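Local coordinates for probable chitinase (Chromobacterium violaceum, PDB 5JH8), which probably binds and hydrolyses chitin with a TIM-barrel domain of glycoside hydrolase family 18, at residues Leu5-Gly10 and Ser295-Gly300; Leu18-Ala23 and Glu302-Trp307; Trp76-Ala81 and Ala114-Asp119; Ala83-Ala88 and Asn121-Phe126. All blocks are in the same frame, centred on the assembly; numbering follows the deposited sequence.

Interaction 1: Leu5-Gly10 and Ser295-Gly300; sequences LAYYSG and SLYALG. With HIS (histidine), chain F; 6KY ((2S)-2-(dimethylamino)-4-(methylselanyl)butanoic acid), chain E.
Tyr7 and Tyr297 meet where the first strand of the TIM barrel, 3-8, lies parallel to the last, 293-297, and closes the ring. CB of Tyr7 rests 3.7 Å from CD2 of Tyr297; the two rings are oblique, their planes at 48°. The Tyr297 ring is covered on both faces: CB of Ala298 sits over the centre of one, while CD2 of the bound histidine comes 3.4 Å from CE2 of Tyr297 on the other, nearer the rim. With CG anti to the backbone N (chi1 -167°), the Tyr297 ring is carried to that histidine, whose CE1 also lies over a face of Tyr7.

The backbones are joined beneath these rings. Leu296 N donates to Leu5 O at 2.9 Å, and Tyr7 N is shared between Leu296 O and a water that itself donates to Leu296 O. The peptide bond between Tyr297 and Ala298 is cis, and Leu299 N, just beyond it, bonds to Tyr7 O at 3.0 Å. Farther out, the hydroxyl of Tyr7 is bonded to Asn109 OD1, those of Tyr297 and Tyr11 to each other, and that of Ser9 to Asp31.

With its hydroxyl held, Tyr297 probably offers the pocket a well-ordered aromatic surface, consistent with the aromatic sugar platforms of family 18 chitinases.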
loop_
_atom_site.group_PDB
_atom_site.type_symbol
_atom_site.label_atom_id
_atom_site.label_comp_id
_atom_site.label_asym_id
_atom_site.label_seq_id
_atom_site.Cartn_x
_atom_site.Cartn_y
_atom_site.Cartn_z
ATOM N N LEU A 5 -4.856 4.351 -7.436
ATOM C CA LEU A 5 -5.210 4.581 -6.041
ATOM C C LEU A 5 -4.036 5.228 -5.331
ATOM O O LEU A 5 -2.997 4.599 -5.135
ATOM C CB LEU A 5 -5.565 3.252 -5.372
ATOM C CG LEU A 5 -5.916 3.324 -3.888
ATOM C CD1 LEU A 5 -7.255 4.028 -3.661
ATOM C CD2 LEU A 5 -5.960 1.914 -3.322
ATOM N N ALA A 6 -4.203 6.475 -4.912
ATOM C CA ALA A 6 -3.188 7.163 -4.127
ATOM C C ALA A 6 -3.488 7.004 -2.642
ATOM O O ALA A 6 -4.636 6.978 -2.229
ATOM C CB ALA A 6 -3.173 8.649 -4.500
ATOM N N TYR A 7 -2.435 6.929 -1.835
ATOM C CA TYR A 7 -2.542 6.867 -0.378
ATOM C C TYR A 7 -2.333 8.255 0.222
ATOM O O TYR A 7 -1.287 8.876 0.036
ATOM C CB TYR A 7 -1.564 5.835 0.227
ATOM C CG TYR A 7 -2.210 4.470 0.241
ATOM C CD1 TYR A 7 -2.285 3.708 -0.895
ATOM C CD2 TYR A 7 -2.898 4.029 1.362
ATOM C CE1 TYR A 7 -2.986 2.539 -0.916
ATOM C CE2 TYR A 7 -3.582 2.844 1.361
ATOM C CZ TYR A 7 -3.653 2.109 0.217
ATOM O OH TYR A 7 -4.391 0.961 0.168
ATOM N N TYR A 8 -3.363 8.731 0.931
ATOM C CA TYR A 8 -3.345 10.000 1.658
ATOM C C TYR A 8 -3.183 9.665 3.135
ATOM O O TYR A 8 -4.135 9.267 3.802
ATOM C CB TYR A 8 -4.619 10.792 1.381
ATOM C CG TYR A 8 -4.594 12.162 2.006
ATOM C CD1 TYR A 8 -3.809 13.147 1.478
ATOM C CD2 TYR A 8 -5.336 12.462 3.141
ATOM C CE1 TYR A 8 -3.762 14.403 2.042
ATOM C CE2 TYR A 8 -5.275 13.722 3.723
ATOM C CZ TYR A 8 -4.484 14.701 3.162
ATOM O OH TYR A 8 -4.408 15.973 3.688
ATOM N N SER A 9 -1.977 9.887 3.658
ATOM C CA SER A 9 -1.592 9.419 4.974
ATOM C C SER A 9 -0.819 10.523 5.682
ATOM O O SER A 9 -0.662 11.632 5.166
ATOM C CB SER A 9 -0.748 8.146 4.854
ATOM O OG SER A 9 -0.358 7.716 6.139
ATOM N N GLY A 10 -0.299 10.197 6.862
ATOM C CA GLY A 10 0.334 11.177 7.722
ATOM C C GLY A 10 1.763 11.505 7.340
ATOM O O GLY A 10 2.714 11.128 8.028
ATOM N N SER A 295 -1.598 1.100 -7.203
ATOM C CA SER A 295 -1.673 1.883 -5.986
ATOM C C SER A 295 -0.287 2.442 -5.696
ATOM O O SER A 295 0.725 1.766 -5.947
ATOM C CB SER A 295 -2.194 1.035 -4.823
ATOM O OG SER A 295 -1.343 -0.051 -4.500
ATOM N N LEU A 296 -0.244 3.677 -5.199
ATOM C CA LEU A 296 0.988 4.438 -5.033
ATOM C C LEU A 296 1.116 4.848 -3.575
ATOM O O LEU A 296 0.192 5.457 -3.025
ATOM C CB LEU A 296 0.993 5.688 -5.922
ATOM C CG LEU A 296 0.824 5.501 -7.450
ATOM C CD1 LEU A 296 1.728 4.432 -8.058
ATOM C CD2 LEU A 296 -0.631 5.241 -7.868
ATOM N N TYR A 297 2.249 4.550 -2.962
ATOM C CA TYR A 297 2.440 4.829 -1.548
ATOM C C TYR A 297 3.657 5.733 -1.403
ATOM O O TYR A 297 4.788 5.271 -1.610
ATOM C CB TYR A 297 2.641 3.534 -0.733
ATOM C CG TYR A 297 2.514 3.808 0.745
ATOM C CD1 TYR A 297 3.604 4.210 1.489
ATOM C CD2 TYR A 297 1.282 3.798 1.367
ATOM C CE1 TYR A 297 3.494 4.531 2.824
ATOM C CE2 TYR A 297 1.156 4.148 2.697
ATOM C CZ TYR A 297 2.275 4.523 3.418
ATOM O OH TYR A 297 2.214 4.863 4.747
ATOM N N ALA A 298 3.498 7.018 -1.036
ATOM C CA ALA A 298 2.272 7.714 -0.650
ATOM C C ALA A 298 2.440 9.212 -1.003
ATOM O O ALA A 298 3.542 9.704 -1.220
ATOM C CB ALA A 298 2.007 7.576 0.834
ATOM N N LEU A 299 1.311 9.915 -1.031
ATOM C CA LEU A 299 1.295 11.340 -1.328
ATOM C C LEU A 299 2.148 12.119 -0.333
ATOM O O LEU A 299 2.047 11.953 0.882
ATOM C CB LEU A 299 -0.147 11.850 -1.296
ATOM C CG LEU A 299 -1.052 11.352 -2.424
ATOM C CD1 LEU A 299 -2.499 11.610 -2.048
ATOM C CD2 LEU A 299 -0.755 12.007 -3.789
ATOM N N GLY A 300 2.986 13.000 -0.865
ATOM C CA GLY A 300 3.879 13.803 -0.071
ATOM C C GLY A 300 5.322 13.375 -0.198
ATOM O O GLY A 300 6.211 14.115 0.225
HETATM N N HIS F . 3.237 0.898 5.866
HETATM C CA HIS F . 2.048 1.686 6.175
HETATM C C HIS F . 2.080 2.120 7.634
HETATM O O HIS F . 2.745 1.508 8.479
HETATM C CB HIS F . 0.778 0.886 5.871
HETATM C CG HIS F . 0.529 0.678 4.407
HETATM N ND1 HIS F . -0.701 0.307 3.908
HETATM C CD2 HIS F . 1.356 0.768 3.338
HETATM C CE1 HIS F . -0.628 0.203 2.594
HETATM N NE2 HIS F . 0.615 0.455 2.223
HETATM O OXT HIS F . 1.440 3.110 7.991
HETATM N N 6KY E . 6.135 0.883 4.130
HETATM C CA 6KY E . 5.604 0.529 5.485
HETATM C C 6KY E . 4.452 1.447 5.835
HETATM O O 6KY E . 4.655 2.641 6.032
HETATM C CB 6KY E . 6.680 0.563 6.590
HETATM C CG 6KY E . 7.780 -0.486 6.352
HETATM SE SE 6KY E . 9.105 -0.595 7.790
HETATM C CE 6KY E . 10.070 1.040 7.338
HETATM C CN1 6KY E . 6.915 2.135 4.087
HETATM C CN2 6KY E . 5.075 0.960 3.097
HETATM O O HOH W 1 0.177 10.478 2.088
HETATM O O HOH W 2 -0.012 8.097 -3.331
#

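Interaction 2: Leu18-Ala23 and Glu302-Trp307; sequences LTRYAA and EDDAFW
Tyr21, just past the end of helix 14-20, lies against Trp307 of helix 304-309, joining the first and last helices of the TIM barrel. The inner part is tight. CD1 of Trp307 stands over the centre of the Tyr21 ring, 3.2 Å from CG of Tyr21, with the planes 32° apart, and CB of Tyr21 makes a CH-pi contact over the face of the five-membered ring of Trp307. The indole is held in rotation by its own N-H: Trp307 NE1 donates in the ring plane to the anti lone pair of Glu302 OE2 at 2.8 Å. The other oxygen of Glu302 is bound to Gly300 N.

Toward solvent the packing gives way to charge. Arg20 is extended as far as NE, CG anti to N (chi1 -172°), passes along the second face of Tyr21 and forms a side-on salt bridge with the exposed Asp304, the guanidinium and carboxylate nearly coplanar. Arg20 NE reaches Asp304 OD1 at 2.8 Å and Arg20 NH2 reaches Asp304 OD2 at 3.0 Å, both nearly straight and both on syn lone pairs.

The tyrosine hydroxyl ties the two parts together. Tyr21 OH donates to Asp304 OD1 at 2.6 Å through the anti lone pair, leaving that oxygen with two donors, and the phenol ring stands almost perpendicular to the carboxylate.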
loop_
_atom_site.group_PDB
_atom_site.type_symbol
_atom_site.label_atom_id
_atom_site.label_comp_id
_atom_site.label_asym_id
_atom_site.label_seq_id
_atom_site.Cartn_x
_atom_site.Cartn_y
_atom_site.Cartn_z
ATOM N N LEU A 18 -1.940 15.864 -2.758
ATOM C CA LEU A 18 -3.312 15.472 -3.077
ATOM C C LEU A 18 -3.894 16.424 -4.113
ATOM O O LEU A 18 -4.498 16.016 -5.107
ATOM C CB LEU A 18 -4.167 15.521 -1.795
ATOM C CG LEU A 18 -5.608 15.062 -1.949
ATOM C CD1 LEU A 18 -5.712 13.550 -1.992
ATOM C CD2 LEU A 18 -6.441 15.613 -0.801
ATOM N N THR A 19 -3.737 17.729 -3.875
ATOM C CA THR A 19 -4.321 18.695 -4.777
ATOM C C THR A 19 -3.494 18.842 -6.046
ATOM O O THR A 19 -4.059 18.996 -7.130
ATOM C CB THR A 19 -4.562 20.037 -4.068
ATOM O OG1 THR A 19 -3.319 20.584 -3.592
ATOM C CG2 THR A 19 -5.529 19.900 -2.909
ATOM N N ARG A 20 -2.166 18.749 -5.962
ATOM C CA ARG A 20 -1.351 18.916 -7.160
ATOM C C ARG A 20 -1.567 17.773 -8.141
ATOM O O ARG A 20 -1.546 17.984 -9.357
ATOM C CB ARG A 20 0.132 19.009 -6.801
ATOM C CG ARG A 20 1.009 19.377 -7.976
ATOM C CD ARG A 20 2.458 19.594 -7.556
ATOM N NE ARG A 20 3.320 19.933 -8.684
ATOM C CZ ARG A 20 3.520 21.166 -9.130
ATOM N NH1 ARG A 20 2.922 22.198 -8.557
ATOM N NH2 ARG A 20 4.344 21.366 -10.145
ATOM N N TYR A 21 -1.775 16.554 -7.639
ATOM C CA TYR A 21 -1.734 15.358 -8.473
ATOM C C TYR A 21 -3.115 14.767 -8.742
ATOM O O TYR A 21 -3.228 13.638 -9.223
ATOM C CB TYR A 21 -0.743 14.336 -7.898
ATOM C CG TYR A 21 0.656 14.897 -7.856
ATOM C CD1 TYR A 21 1.260 15.372 -9.017
ATOM C CD2 TYR A 21 1.382 14.969 -6.672
ATOM C CE1 TYR A 21 2.516 15.914 -9.001
ATOM C CE2 TYR A 21 2.649 15.490 -6.639
ATOM C CZ TYR A 21 3.209 15.967 -7.807
ATOM O OH TYR A 21 4.482 16.477 -7.743
ATOM N N ALA A 22 -4.170 15.520 -8.476
ATOM C CA ALA A 22 -5.530 15.007 -8.597
ATOM C C ALA A 22 -6.001 14.770 -10.034
ATOM O O ALA A 22 -7.112 14.266 -10.214
ATOM C CB ALA A 22 -6.503 15.966 -7.910
ATOM N N ALA A 23 -5.225 15.139 -11.046
ATOM C CA ALA A 23 -5.498 14.710 -12.408
ATOM C C ALA A 23 -4.796 13.403 -12.750
ATOM O O ALA A 23 -5.047 12.853 -13.825
ATOM C CB ALA A 23 -5.083 15.796 -13.414
ATOM N N GLU A 302 6.708 12.439 -3.210
ATOM C CA GLU A 302 7.011 12.402 -4.633
ATOM C C GLU A 302 7.231 13.797 -5.210
ATOM O O GLU A 302 7.150 14.808 -4.519
ATOM C CB GLU A 302 5.917 11.635 -5.379
ATOM C CG GLU A 302 4.633 12.408 -5.706
ATOM C CD GLU A 302 3.655 12.547 -4.566
ATOM O OE1 GLU A 302 4.017 13.066 -3.481
ATOM O OE2 GLU A 302 2.470 12.174 -4.749
ATOM N N ASP A 303 7.523 13.821 -6.503
ATOM C CA ASP A 303 7.548 15.042 -7.287
ATOM C C ASP A 303 6.884 14.743 -8.627
ATOM O O ASP A 303 6.358 13.652 -8.846
ATOM C CB ASP A 303 8.965 15.614 -7.413
ATOM C CG ASP A 303 9.924 14.676 -8.101
ATOM O OD1 ASP A 303 9.488 13.923 -8.997
ATOM O OD2 ASP A 303 11.117 14.669 -7.698
ATOM N N ASP A 304 6.897 15.720 -9.537
ATOM C CA ASP A 304 6.126 15.581 -10.769
ATOM C C ASP A 304 6.603 14.403 -11.608
ATOM O O ASP A 304 5.797 13.770 -12.290
ATOM C CB ASP A 304 6.209 16.861 -11.599
ATOM C CG ASP A 304 5.498 18.044 -10.977
ATOM O OD1 ASP A 304 4.850 17.914 -9.927
ATOM O OD2 ASP A 304 5.606 19.122 -11.593
ATOM N N ALA A 305 7.897 14.069 -11.551
ATOM C CA ALA A 305 8.409 12.986 -12.381
ATOM C C ALA A 305 7.862 11.635 -11.967
ATOM O O ALA A 305 7.762 10.730 -12.799
ATOM C CB ALA A 305 9.931 12.936 -12.338
ATOM N N PHE A 306 7.495 11.468 -10.692
ATOM C CA PHE A 306 6.891 10.222 -10.262
ATOM C C PHE A 306 5.580 9.981 -10.987
ATOM O O PHE A 306 5.363 8.912 -11.573
ATOM C CB PHE A 306 6.660 10.262 -8.746
ATOM C CG PHE A 306 6.028 9.010 -8.217
ATOM C CD1 PHE A 306 6.802 7.887 -7.968
ATOM C CD2 PHE A 306 4.667 8.946 -7.946
ATOM C CE1 PHE A 306 6.232 6.734 -7.477
ATOM C CE2 PHE A 306 4.093 7.787 -7.451
ATOM C CZ PHE A 306 4.894 6.690 -7.192
ATOM N N TRP A 307 4.679 10.964 -10.942
ATOM C CA TRP A 307 3.390 10.787 -11.590
ATOM C C TRP A 307 3.500 10.746 -13.109
ATOM O O TRP A 307 2.711 10.051 -13.749
ATOM C CB TRP A 307 2.396 11.839 -11.092
ATOM C CG TRP A 307 1.957 11.563 -9.686
ATOM C CD1 TRP A 307 2.359 12.225 -8.557
ATOM C CD2 TRP A 307 1.068 10.529 -9.252
ATOM N NE1 TRP A 307 1.776 11.654 -7.445
ATOM C CE2 TRP A 307 0.969 10.626 -7.848
ATOM C CE3 TRP A 307 0.355 9.526 -9.907
ATOM C CZ2 TRP A 307 0.169 9.766 -7.101
ATOM C CZ3 TRP A 307 -0.433 8.678 -9.168
ATOM C CH2 TRP A 307 -0.527 8.811 -7.784
#

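Interaction 3: Trp76-Ala81 and Ala114-Asp119; sequences WSADIA and AVAQGD
Ala78 and Ala114 touch where the first turn of helix 78-85 faces the loop that leads from strand 107-111 to helix 120-135; the nearest CA atoms are those of Ala78 and Val115, 5.1 Å apart. Both segments follow barrel strands of the TIM fold, 63-68 and 107-111, so this contact joins the start of helix 78-85 to the loop after the neighbouring strand, near the ligand pocket. Segment 76-81 enters its helix through Ser77, an N-cap whose OG accepts from Ile80 N. Across from it, Ala114 has a left-handed backbone (phi 64°, psi 29°), and a short 3-10 turn at Gln117-Gly118 leads to Asp119 at the start of the next helix.

The side chains that meet are small. CB of Ala78 presses on the carbonyl oxygen of Ala114 at 3.3 Å, and it also faces CB of Ala116. Deeper in, CB of Ala81 meets CG2 of Val115 at 4.0 Å; CG1 of Val115 is anti to the backbone N (chi1 171°), which leaves CG2 beside that N and facing Ala81. At the pocket end, CB of Trp76 touches CB of Ala114, also at 4.0 Å, while the indole leads away to the bound histidine, whose pocket it helps to line.

The polar link is made by a water. Asp119 OD1 is bonded to His82, and OD2 turns to the water that bridges the segments: it accepts from Ala116 N at 2.8 Å and donates to Ala78 O at 2.9 Å and to Asp119 OD2 at 2.8 Å.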
loop_
_atom_site.group_PDB
_atom_site.type_symbol
_atom_site.label_atom_id
_atom_site.label_comp_id
_atom_site.label_asym_id
_atom_site.label_seq_id
_atom_site.Cartn_x
_atom_site.Cartn_y
_atom_site.Cartn_z
ATOM N N TRP A 76 0.934 -2.126 15.250
ATOM C CA TRP A 76 0.049 -3.109 14.649
ATOM C C TRP A 76 -0.339 -4.139 15.696
ATOM O O TRP A 76 0.507 -4.598 16.464
ATOM C CB TRP A 76 0.741 -3.811 13.480
ATOM C CG TRP A 76 1.031 -2.938 12.324
ATOM C CD1 TRP A 76 2.253 -2.496 11.918
ATOM C CD2 TRP A 76 0.079 -2.396 11.398
ATOM N NE1 TRP A 76 2.122 -1.714 10.799
ATOM C CE2 TRP A 76 0.798 -1.642 10.457
ATOM C CE3 TRP A 76 -1.313 -2.479 11.274
ATOM C CZ2 TRP A 76 0.176 -0.982 9.407
ATOM C CZ3 TRP A 76 -1.924 -1.825 10.207
ATOM C CH2 TRP A 76 -1.181 -1.083 9.309
ATOM N N SER A 77 -1.618 -4.506 15.718
ATOM C CA SER A 77 -2.151 -5.376 16.762
ATOM C C SER A 77 -2.841 -6.605 16.179
ATOM O O SER A 77 -3.971 -6.522 15.679
ATOM C CB SER A 77 -3.114 -4.600 17.643
ATOM O OG SER A 77 -3.763 -5.484 18.527
ATOM N N ALA A 78 -2.184 -7.757 16.304
ATOM C CA ALA A 78 -2.836 -9.011 15.958
ATOM C C ALA A 78 -4.083 -9.230 16.803
ATOM O O ALA A 78 -5.076 -9.781 16.317
ATOM C CB ALA A 78 -1.861 -10.175 16.151
ATOM N N ASP A 79 -4.059 -8.789 18.065
ATOM C CA ASP A 79 -5.211 -8.970 18.947
ATOM C C ASP A 79 -6.431 -8.195 18.451
ATOM O O ASP A 79 -7.556 -8.703 18.509
ATOM C CB ASP A 79 -4.861 -8.552 20.374
ATOM C CG ASP A 79 -3.950 -9.547 21.081
ATOM O OD1 ASP A 79 -3.808 -10.694 20.597
ATOM O OD2 ASP A 79 -3.381 -9.183 22.131
ATOM N N ILE A 80 -6.241 -6.955 17.981
ATOM C CA ILE A 80 -7.370 -6.204 17.434
ATOM C C ILE A 80 -7.928 -6.911 16.206
ATOM O O ILE A 80 -9.146 -7.050 16.049
ATOM C CB ILE A 80 -6.978 -4.744 17.144
ATOM C CG1 ILE A 80 -6.819 -3.981 18.454
ATOM C CG2 ILE A 80 -8.037 -4.062 16.274
ATOM C CD1 ILE A 80 -6.277 -2.576 18.302
ATOM N N ALA A 81 -7.053 -7.366 15.307
ATOM C CA ALA A 81 -7.554 -8.061 14.128
ATOM C C ALA A 81 -8.321 -9.315 14.519
ATOM O O ALA A 81 -9.360 -9.627 13.935
ATOM C CB ALA A 81 -6.413 -8.382 13.163
ATOM N N ALA A 114 -0.148 -7.628 10.253
ATOM C CA ALA A 114 0.191 -8.497 11.370
ATOM C C ALA A 114 -0.992 -9.368 11.786
ATOM O O ALA A 114 -1.090 -9.788 12.949
ATOM C CB ALA A 114 0.748 -7.705 12.556
ATOM N N VAL A 115 -1.872 -9.695 10.835
ATOM C CA VAL A 115 -2.895 -10.687 11.121
ATOM C C VAL A 115 -2.202 -11.995 11.474
ATOM O O VAL A 115 -1.334 -12.472 10.730
ATOM C CB VAL A 115 -3.859 -10.838 9.933
ATOM C CG1 VAL A 115 -4.794 -12.014 10.128
ATOM C CG2 VAL A 115 -4.652 -9.556 9.718
ATOM N N ALA A 116 -2.574 -12.574 12.619
ATOM C CA ALA A 116 -1.941 -13.802 13.090
ATOM C C ALA A 116 -2.267 -14.965 12.164
ATOM O O ALA A 116 -3.373 -15.071 11.633
ATOM C CB ALA A 116 -2.436 -14.147 14.493
ATOM N N GLN A 117 -1.302 -15.864 11.986
ATOM C CA GLN A 117 -1.529 -17.005 11.105
ATOM C C GLN A 117 -2.747 -17.813 11.538
ATOM O O GLN A 117 -3.488 -18.329 10.693
ATOM C CB GLN A 117 -0.277 -17.870 10.985
ATOM C CG GLN A 117 0.250 -18.444 12.286
ATOM C CD GLN A 117 1.590 -19.115 12.088
ATOM O OE1 GLN A 117 1.932 -19.512 10.977
ATOM N NE2 GLN A 117 2.368 -19.217 13.158
ATOM N N GLY A 118 -2.988 -17.915 12.845
ATOM C CA GLY A 118 -4.145 -18.656 13.318
ATOM C C GLY A 118 -5.477 -18.016 12.989
ATOM O O GLY A 118 -6.520 -18.652 13.166
ATOM N N ASP A 119 -5.461 -16.775 12.526
ATOM C CA ASP A 119 -6.671 -16.041 12.178
ATOM C C ASP A 119 -6.968 -16.048 10.689
ATOM O O ASP A 119 -7.851 -15.312 10.256
ATOM C CB ASP A 119 -6.580 -14.606 12.685
ATOM C CG ASP A 119 -6.841 -14.510 14.168
ATOM O OD1 ASP A 119 -7.788 -15.182 14.636
ATOM O OD2 ASP A 119 -6.099 -13.788 14.869
HETATM O O HOH W 3 -4.677 -11.550 14.094
#

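Interaction 4: Ala83-Ala88 and Asn121-Phe126; sequences AVSTSA and NNFSHF
Ser85 packs against Phe126, their CA atoms 5.0 Å apart, as the last turn of helix 78-85 meets the side of helix 120-135 in the outer helical layer of the TIM barrel. Here the chain leaves helix 78-85, and Ala83 O accepts from both Thr86 N and Ala88 N, one on each face of its carbonyl plane.

Val84 covers the Phe126 ring. Its CG1, the methyl anti to the backbone N (chi1 163°), makes a CH-pi contact 3.8 Å from the centroid of the Phe126 ring, leaning toward the rim nearest CZ. Helix 89-96 packs on the same phenylalanine through Gln89, Val93 and Leu96.

Ser85 fills the middle. CB of Ser85 lies 3.6 Å from Asn122 O. Ser85 OG sits between Phe123 and Phe126, at the edge of the Phe123 ring in its plane, 3.8 Å from CD1 of Phe123. This buried hydroxyl is satisfied within its own helix by Ala81 O.

At the more open margin, the methyl of Thr86 lies on the amide of Asn122. Asp119 OD1 holds the amide nitrogen, fixing the group against which Thr86 packs: CG2 of Thr86 is 3.6 Å from ND2 of Asn122.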
loop_
_atom_site.group_PDB
_atom_site.type_symbol
_atom_site.label_atom_id
_atom_site.label_comp_id
_atom_site.label_asym_id
_atom_site.label_seq_id
_atom_site.Cartn_x
_atom_site.Cartn_y
_atom_site.Cartn_z
ATOM N N ALA A 83 -9.977 -9.882 17.381
ATOM C CA ALA A 83 -11.245 -9.500 18.000
ATOM C C ALA A 83 -12.258 -9.040 16.952
ATOM O O ALA A 83 -13.404 -9.489 16.950
ATOM C CB ALA A 83 -10.995 -8.409 19.041
ATOM N N VAL A 84 -11.845 -8.155 16.041
ATOM C CA VAL A 84 -12.735 -7.660 14.992
ATOM C C VAL A 84 -13.229 -8.805 14.124
ATOM O O VAL A 84 -14.362 -8.780 13.629
ATOM C CB VAL A 84 -11.966 -6.596 14.176
ATOM C CG1 VAL A 84 -12.624 -6.325 12.823
ATOM C CG2 VAL A 84 -11.822 -5.334 15.003
ATOM N N SER A 85 -12.387 -9.812 13.903
ATOM C CA SER A 85 -12.759 -10.925 13.047
ATOM C C SER A 85 -13.593 -11.972 13.765
ATOM O O SER A 85 -14.099 -12.888 13.110
ATOM C CB SER A 85 -11.512 -11.597 12.480
ATOM O OG SER A 85 -10.756 -10.714 11.676
ATOM N N THR A 86 -13.733 -11.876 15.083
ATOM C CA THR A 86 -14.476 -12.883 15.831
ATOM C C THR A 86 -15.520 -12.211 16.721
ATOM O O THR A 86 -16.637 -11.922 16.276
ATOM C CB THR A 86 -13.531 -13.803 16.629
ATOM O OG1 THR A 86 -12.777 -13.040 17.573
ATOM C CG2 THR A 86 -12.578 -14.543 15.719
ATOM N N SER A 87 -15.149 -11.920 17.968
ATOM C CA SER A 87 -16.131 -11.501 18.965
ATOM C C SER A 87 -16.789 -10.171 18.633
ATOM O O SER A 87 -17.953 -9.956 18.992
ATOM C CB SER A 87 -15.468 -11.438 20.344
ATOM O OG SER A 87 -14.329 -10.593 20.341
ATOM N N ALA A 88 -16.073 -9.260 17.977
ATOM C CA ALA A 88 -16.598 -7.936 17.665
ATOM C C ALA A 88 -16.960 -7.798 16.195
ATOM O O ALA A 88 -17.104 -6.676 15.695
ATOM C CB ALA A 88 -15.617 -6.839 18.081
ATOM N N ASN A 121 -8.684 -18.042 8.649
ATOM C CA ASN A 121 -10.083 -18.240 8.287
ATOM C C ASN A 121 -11.001 -17.221 8.961
ATOM O O ASN A 121 -12.014 -16.820 8.379
ATOM C CB ASN A 121 -10.531 -19.663 8.594
ATOM C CG ASN A 121 -9.858 -20.694 7.704
ATOM O OD1 ASN A 121 -9.291 -20.369 6.656
ATOM N ND2 ASN A 121 -9.919 -21.956 8.123
ATOM N N ASN A 122 -10.669 -16.782 10.175
ATOM C CA ASN A 122 -11.450 -15.736 10.832
ATOM C C ASN A 122 -11.426 -14.460 10.014
ATOM O O ASN A 122 -12.456 -13.818 9.811
ATOM C CB ASN A 122 -10.881 -15.452 12.222
ATOM C CG ASN A 122 -11.098 -16.585 13.193
ATOM O OD1 ASN A 122 -12.073 -17.337 13.089
ATOM N ND2 ASN A 122 -10.202 -16.702 14.171
ATOM N N PHE A 123 -10.243 -14.066 9.546
ATOM C CA PHE A 123 -10.109 -12.834 8.777
ATOM C C PHE A 123 -10.835 -12.951 7.435
ATOM O O PHE A 123 -11.530 -12.017 7.011
ATOM C CB PHE A 123 -8.623 -12.499 8.613
ATOM C CG PHE A 123 -8.384 -11.184 7.918
ATOM C CD1 PHE A 123 -8.926 -10.006 8.410
ATOM C CD2 PHE A 123 -7.635 -11.127 6.759
ATOM C CE1 PHE A 123 -8.713 -8.798 7.743
ATOM C CE2 PHE A 123 -7.406 -9.913 6.101
ATOM C CZ PHE A 123 -7.950 -8.756 6.592
ATOM N N SER A 124 -10.705 -14.096 6.761
ATOM C CA SER A 124 -11.433 -14.297 5.515
ATOM C C SER A 124 -12.923 -14.137 5.743
ATOM O O SER A 124 -13.622 -13.528 4.926
ATOM C CB SER A 124 -11.156 -15.695 4.975
ATOM O OG SER A 124 -9.800 -15.793 4.610
ATOM N N HIS A 125 -13.426 -14.700 6.848
ATOM C CA HIS A 125 -14.850 -14.627 7.136
ATOM C C HIS A 125 -15.280 -13.193 7.407
ATOM O O HIS A 125 -16.303 -12.736 6.885
ATOM C CB HIS A 125 -15.209 -15.542 8.308
ATOM C CG HIS A 125 -16.670 -15.556 8.615
ATOM N ND1 HIS A 125 -17.189 -14.932 9.723
ATOM C CD2 HIS A 125 -17.727 -16.060 7.936
ATOM C CE1 HIS A 125 -18.501 -15.078 9.737
ATOM N NE2 HIS A 125 -18.854 -15.764 8.666
ATOM N N PHE A 126 -14.487 -12.456 8.187
ATOM C CA PHE A 126 -14.773 -11.042 8.429
ATOM C C PHE A 126 -14.885 -10.278 7.120
ATOM O O PHE A 126 -15.824 -9.499 6.925
ATOM C CB PHE A 126 -13.682 -10.453 9.322
ATOM C CG PHE A 126 -13.654 -8.938 9.371
ATOM C CD1 PHE A 126 -14.713 -8.209 9.877
ATOM C CD2 PHE A 126 -12.545 -8.237 8.912
ATOM C CE1 PHE A 126 -14.657 -6.821 9.906
ATOM C CE2 PHE A 126 -12.497 -6.864 8.950
ATOM C CZ PHE A 126 -13.544 -6.158 9.444
#

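In the fold
Interaction 1 is the most central of the four, a fully buried strand pair beside the ligands, held by backbone bonds, rings and waters. Interaction 2, partly buried, takes up the helices that follow those same two strands, so the barrel is closed twice, inside by hydrogen-bonded strands and outside by a ring pair and a surface salt bridge. The layers meet where Leu296 CD2 packs on Trp307 CH2 at 3.6 Å. Across the chain centre from interaction 2, interactions 3 and 4 share helix 78-85: its first turn rests, partly buried, on a loop through alanines and a water; its last turn is buried against an outer helix through phenylalanines. They touch between Val115 and Phe123.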